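Local coordinates for Lin0431 protein (Listeria innocua, PDB 3LD7) that is of unknown function and belongs to the NusG domain II family, this chain being the NusG II domain of a longer protein, at residues 6-11 with 71-76; 50-55 with 86-91. One frame throughout, in Å; residues are numbered along the deposited sequence.

Interaction 1 (6-11 with 71-76) and interaction 2 (50-55 with 86-91) have centres about 5 Å apart, and both reach the four-stranded antiparallel sheet, where strands 8-14 and 84-90 are neighbours. The backbone joins them directly: I11 N lies 2.8 Å from E87 O, a probable hydrogen bond between the two strands. At the sheet's end D6 OD1 stands 2.7 Å from S90 OG, again a probable hydrogen bond. K72 O packs on I88 CG2 at 3.4 Å, bringing the turn of interaction 1 against the strand of interaction 2. Interaction 1 is partly buried, at the end of the strands; interaction 2 lies in the interior between the two sheets.

Interaction 1 of 2, residues 6-11 with 71-76; sequences DEVVAI and SKAGDT
V8, the first residue of strand 8-14, and D6 just before it meet the loop S71-A73 in a small, partly buried strand-to-loop contact where strand 8-14 begins, at one end of the four-stranded antiparallel sheet of this NusG II domain. The loop comes between helix 63-67 and strand 76-79 and folds as a type II beta turn from K72 to D75, closed by the backbone bond D75 N to K72 O. At the positive phi of G74 (95°) a CB would press on A73 O. Across the contact, V8 has its CB directed toward the loop, and its two methyls meet different atoms of it. CG1 sits 4.2 Å from A73 CB, while CG2 lies 3.7 Å from the carbonyl oxygen of S71, so the valine packs on both apolar and backbone atoms. V8 is buried and also touches I88 of strand 84-90 and L24. D6 works at the exposed edge: with CG anti to its own nitrogen (chi1 -161°), the carboxylate is carried toward the turn and OD2 comes alongside A73 CB. Its other oxygen, OD1, bonds to S90 OG. D75 OD2 accepts from two backbone N-H groups at the turn's entry: S71 N on its anti lone pair, K72 N from above the carboxylate plane. One water bridges the segments, donating to D6 OD2 at 2.6 Å and accepting from A73 N at 2.9 Å.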
loop_
_atom_site.group_PDB
_atom_site.type_symbol
_atom_site.label_atom_id
_atom_site.label_comp_id
_atom_site.label_asym_id
_atom_site.label_seq_id
_atom_site.Cartn_x
_atom_site.Cartn_y
_atom_site.Cartn_z
ATOM N N ASP A 6 4.127 -18.423 5.301
ATOM C CA ASP A 6 4.927 -17.541 4.468
ATOM C C ASP A 6 5.350 -16.299 5.267
ATOM O O ASP A 6 4.691 -15.912 6.236
ATOM C CB ASP A 6 4.105 -17.147 3.229
ATOM C CG ASP A 6 4.960 -16.614 2.088
ATOM O OD1 ASP A 6 6.208 -16.672 2.184
ATOM O OD2 ASP A 6 4.374 -16.138 1.084
ATOM N N GLU A 7 6.471 -15.704 4.882
ATOM C CA GLU A 7 6.901 -14.420 5.434
ATOM C C GLU A 7 6.920 -13.417 4.302
ATOM O O GLU A 7 7.579 -13.651 3.287
ATOM C CB GLU A 7 8.305 -14.527 6.010
ATOM C CG GLU A 7 8.403 -15.369 7.267
ATOM C CD GLU A 7 9.831 -15.462 7.777
ATOM O OE1 GLU A 7 10.731 -15.806 6.977
ATOM O OE2 GLU A 7 10.053 -15.192 8.978
ATOM N N VAL A 8 6.219 -12.300 4.468
ATOM C CA VAL A 8 6.061 -11.347 3.368
ATOM C C VAL A 8 6.402 -9.910 3.733
ATOM O O VAL A 8 6.351 -9.513 4.909
ATOM C CB VAL A 8 4.636 -11.401 2.758
ATOM C CG1 VAL A 8 4.380 -12.794 2.193
ATOM C CG2 VAL A 8 3.579 -11.031 3.798
ATOM N N VAL A 9 6.741 -9.136 2.703
ATOM C CA VAL A 9 7.085 -7.730 2.854
ATOM C C VAL A 9 6.265 -6.955 1.846
ATOM O O VAL A 9 6.122 -7.392 0.704
ATOM C CB VAL A 9 8.582 -7.470 2.568
ATOM C CG1 VAL A 9 8.916 -6.024 2.772
ATOM C CG2 VAL A 9 9.456 -8.306 3.472
ATOM N N ALA A 10 5.715 -5.819 2.263
ATOM C CA ALA A 10 4.998 -4.955 1.352
ATOM C C ALA A 10 5.931 -3.851 0.876
ATOM O O ALA A 10 6.524 -3.129 1.685
ATOM C CB ALA A 10 3.792 -4.359 2.040
ATOM N N ILE A 11 6.054 -3.717 -0.442
ATOM C CA ILE A 11 6.885 -2.687 -1.044
ATOM C C ILE A 11 5.950 -1.617 -1.584
ATOM O O ILE A 11 5.107 -1.881 -2.448
ATOM C CB ILE A 11 7.779 -3.257 -2.184
ATOM C CG1 ILE A 11 8.477 -4.549 -1.743
ATOM C CG2 ILE A 11 8.766 -2.181 -2.698
ATOM C CD1 ILE A 11 9.479 -4.349 -0.705
ATOM N N SER A 71 -2.562 -9.073 1.673
ATOM C CA SER A 71 -1.697 -9.674 2.680
ATOM C C SER A 71 -0.846 -10.837 2.184
ATOM O O SER A 71 0.043 -11.299 2.896
ATOM C CB SER A 71 -2.531 -10.146 3.876
ATOM O OG SER A 71 -3.344 -11.256 3.503
ATOM N N LYS A 72 -1.112 -11.304 0.972
ATOM C CA LYS A 72 -0.450 -12.492 0.461
ATOM C C LYS A 72 0.615 -12.210 -0.590
ATOM O O LYS A 72 0.516 -11.244 -1.338
ATOM C CB LYS A 72 -1.482 -13.462 -0.114
ATOM C CG LYS A 72 -2.380 -14.071 0.949
ATOM C CD LYS A 72 -3.228 -15.195 0.372
ATOM C CE LYS A 72 -4.122 -15.815 1.437
ATOM N NZ LYS A 72 -3.341 -16.387 2.572
ATOM N N ALA A 73 1.632 -13.065 -0.643
ATOM C CA ALA A 73 2.629 -12.998 -1.711
ATOM C C ALA A 73 1.945 -12.949 -3.063
ATOM O O ALA A 73 1.086 -13.773 -3.362
ATOM C CB ALA A 73 3.573 -14.199 -1.644
ATOM N N GLY A 74 2.344 -11.981 -3.878
ATOM C CA GLY A 74 1.773 -11.800 -5.198
ATOM C C GLY A 74 0.655 -10.784 -5.247
ATOM O O GLY A 74 0.278 -10.339 -6.333
ATOM N N ASP A 75 0.114 -10.415 -4.086
ATOM C CA ASP A 75 -0.913 -9.375 -4.037
ATOM C C ASP A 75 -0.335 -8.036 -4.438
ATOM O O ASP A 75 0.816 -7.734 -4.128
ATOM C CB ASP A 75 -1.490 -9.228 -2.622
ATOM C CG ASP A 75 -2.457 -10.344 -2.256
ATOM O OD1 ASP A 75 -2.793 -11.208 -3.121
ATOM O OD2 ASP A 75 -2.895 -10.336 -1.079
ATOM N N THR A 76 -1.150 -7.231 -5.112
ATOM C CA THR A 76 -0.793 -5.855 -5.439
ATOM C C THR A 76 -1.942 -4.912 -5.199
ATOM O O THR A 76 -3.111 -5.324 -5.141
ATOM C CB THR A 76 -0.392 -5.724 -6.928
ATOM O OG1 THR A 76 -1.477 -6.159 -7.774
ATOM C CG2 THR A 76 0.836 -6.560 -7.225
HETATM O O HOH W 1 1.867 -15.319 1.186
#

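Interaction 2 of 2, residues 50-55 with 86-91; sequences ERIRIK and VEIKST
I52 has its CB directed toward strand 84-90, and its CG2 methyl does all the close touching, meeting I88 CD1 at 4.1 Å and V86 CG1 at 4.2 Å. V86 and I88 alternate with E87 along their strand and point back toward I52, so the methyl is approached by two side chains of one strand face. The two isoleucines run past each other in opposite directions, which brings the CG2 branch of I52 against the far end of I88 instead of end against end. I52 has CG1 anti to the backbone N (chi1 -173°), placing CG2 between N and the carbonyl carbon. I88 instead has CG1 beside its own nitrogen, and the extended chain beyond it (chi2 -174°) delivers CD1 to the contact. Strand 51-57 is an outermost strand of the three-stranded antiparallel sheet and strand 84-90 an inner one of the four-stranded sheet, so these residues form part of the apolar interior between the two sheets of the NusG II domain. I12 of strand 8-14 touches both I52 and V86, and M45 of strand 42-48 reaches V86 from the three-stranded sheet. On the other side of strand 51-57, R51 and R53 turn away from the contact, R53 making a salt bridge to E46 and R51 a cation-pi contact with W69.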
loop_
_atom_site.group_PDB
_atom_site.type_symbol
_atom_site.label_atom_id
_atom_site.label_comp_id
_atom_site.label_asym_id
_atom_site.label_seq_id
_atom_site.Cartn_x
_atom_site.Cartn_y
_atom_site.Cartn_z
ATOM N N GLU A 50 -1.204 -7.803 9.847
ATOM C CA GLU A 50 -0.389 -8.273 8.720
ATOM C C GLU A 50 -0.974 -7.903 7.371
ATOM O O GLU A 50 -0.632 -8.516 6.365
ATOM C CB GLU A 50 -0.154 -9.783 8.823
ATOM C CG GLU A 50 0.373 -10.142 10.200
ATOM C CD GLU A 50 0.974 -11.532 10.312
ATOM O OE1 GLU A 50 0.779 -12.374 9.393
ATOM O OE2 GLU A 50 1.633 -11.781 11.358
ATOM N N ARG A 51 -1.884 -6.930 7.353
ATOM C CA ARG A 51 -2.562 -6.534 6.107
ATOM C C ARG A 51 -2.295 -5.073 5.781
ATOM O O ARG A 51 -2.033 -4.240 6.682
ATOM C CB ARG A 51 -4.090 -6.698 6.240
ATOM C CG ARG A 51 -4.612 -8.022 6.696
ATOM C CD ARG A 51 -6.153 -7.950 6.797
ATOM N NE ARG A 51 -6.584 -6.985 7.818
ATOM C CZ ARG A 51 -7.837 -6.562 7.979
ATOM N NH1 ARG A 51 -8.796 -7.012 7.185
ATOM N NH2 ARG A 51 -8.128 -5.683 8.937
ATOM N N ILE A 52 -2.384 -4.736 4.503
ATOM C CA ILE A 52 -2.193 -3.359 4.077
ATOM C C ILE A 52 -3.289 -2.957 3.093
ATOM O O ILE A 52 -3.787 -3.796 2.333
ATOM C CB ILE A 52 -0.788 -3.172 3.452
ATOM C CG1 ILE A 52 -0.506 -1.695 3.152
ATOM C CG2 ILE A 52 -0.590 -4.089 2.238
ATOM C CD1 ILE A 52 0.947 -1.439 2.736
ATOM N N ARG A 53 -3.674 -1.686 3.115
ATOM C CA ARG A 53 -4.603 -1.161 2.115
ATOM C C ARG A 53 -4.359 0.308 1.892
ATOM O O ARG A 53 -3.686 0.970 2.696
ATOM C CB ARG A 53 -6.065 -1.320 2.558
ATOM C CG ARG A 53 -6.478 -0.419 3.726
ATOM C CD ARG A 53 -7.963 -0.527 4.036
ATOM N NE ARG A 53 -8.300 0.175 5.263
ATOM C CZ ARG A 53 -9.495 0.132 5.840
ATOM N NH1 ARG A 53 -10.501 -0.539 5.267
ATOM N NH2 ARG A 53 -9.683 0.759 6.989
ATOM N N ILE A 54 -4.932 0.823 0.806
ATOM C CA ILE A 54 -5.151 2.258 0.710
ATOM C C ILE A 54 -6.466 2.530 1.420
ATOM O O ILE A 54 -7.534 2.093 0.973
ATOM C CB ILE A 54 -5.223 2.781 -0.713
ATOM C CG1 ILE A 54 -3.970 2.405 -1.523
ATOM C CG2 ILE A 54 -5.446 4.308 -0.688
ATOM C CD1 ILE A 54 -4.152 2.676 -3.037
ATOM N N LYS A 55 -6.392 3.210 2.563
ATOM C CA LYS A 55 -7.592 3.479 3.338
ATOM C C LYS A 55 -8.481 4.494 2.638
ATOM O O LYS A 55 -9.720 4.338 2.586
ATOM C CB LYS A 55 -7.223 3.984 4.742
ATOM C CG LYS A 55 -8.443 4.312 5.598
ATOM C CD LYS A 55 -8.059 4.661 7.021
ATOM C CE LYS A 55 -9.319 4.913 7.867
ATOM N NZ LYS A 55 -9.009 5.162 9.291
ATOM N N VAL A 86 1.652 -0.930 -4.621
ATOM C CA VAL A 86 2.030 -1.778 -3.505
ATOM C C VAL A 86 2.193 -3.193 -4.035
ATOM O O VAL A 86 1.318 -3.706 -4.737
ATOM C CB VAL A 86 0.925 -1.812 -2.426
ATOM C CG1 VAL A 86 1.324 -2.771 -1.285
ATOM C CG2 VAL A 86 0.630 -0.411 -1.902
ATOM N N GLU A 87 3.326 -3.819 -3.730
ATOM C CA GLU A 87 3.560 -5.202 -4.103
ATOM C C GLU A 87 3.914 -5.965 -2.842
ATOM O O GLU A 87 4.786 -5.533 -2.086
ATOM C CB GLU A 87 4.737 -5.280 -5.078
ATOM C CG GLU A 87 5.118 -6.663 -5.422
ATOM C CD GLU A 87 6.187 -6.730 -6.495
ATOM O OE1 GLU A 87 6.825 -5.693 -6.811
ATOM O OE2 GLU A 87 6.392 -7.835 -7.019
ATOM N N ILE A 88 3.267 -7.101 -2.615
ATOM C CA ILE A 88 3.634 -7.973 -1.509
ATOM C C ILE A 88 4.480 -9.121 -2.026
ATOM O O ILE A 88 4.078 -9.841 -2.962
ATOM C CB ILE A 88 2.411 -8.497 -0.760
ATOM C CG1 ILE A 88 1.610 -7.300 -0.218
ATOM C CG2 ILE A 88 2.826 -9.469 0.377
ATOM C CD1 ILE A 88 0.444 -7.704 0.660
ATOM N N LYS A 89 5.668 -9.264 -1.436
ATOM C CA LYS A 89 6.643 -10.260 -1.883
ATOM C C LYS A 89 6.978 -11.226 -0.756
ATOM O O LYS A 89 7.085 -10.831 0.399
ATOM C CB LYS A 89 7.944 -9.583 -2.338
ATOM C CG LYS A 89 7.815 -8.618 -3.514
ATOM C CD LYS A 89 9.200 -8.138 -3.960
ATOM C CE LYS A 89 9.119 -7.314 -5.232
ATOM N NZ LYS A 89 10.461 -6.979 -5.795
ATOM N N SER A 90 7.162 -12.490 -1.095
ATOM C CA SER A 90 7.656 -13.450 -0.128
ATOM C C SER A 90 9.147 -13.188 0.065
ATOM O O SER A 90 9.834 -12.807 -0.874
ATOM C CB SER A 90 7.437 -14.869 -0.647
ATOM O OG SER A 90 7.972 -15.824 0.256
ATOM N N THR A 91 9.656 -13.372 1.277
ATOM C CA THR A 91 11.100 -13.274 1.483
ATOM C C THR A 91 11.725 -14.668 1.477
ATOM O O THR A 91 12.934 -14.855 1.663
ATOM C CB THR A 91 11.448 -12.547 2.782
ATOM O OG1 THR A 91 10.846 -13.227 3.890
ATOM C CG2 THR A 91 10.947 -11.118 2.736
#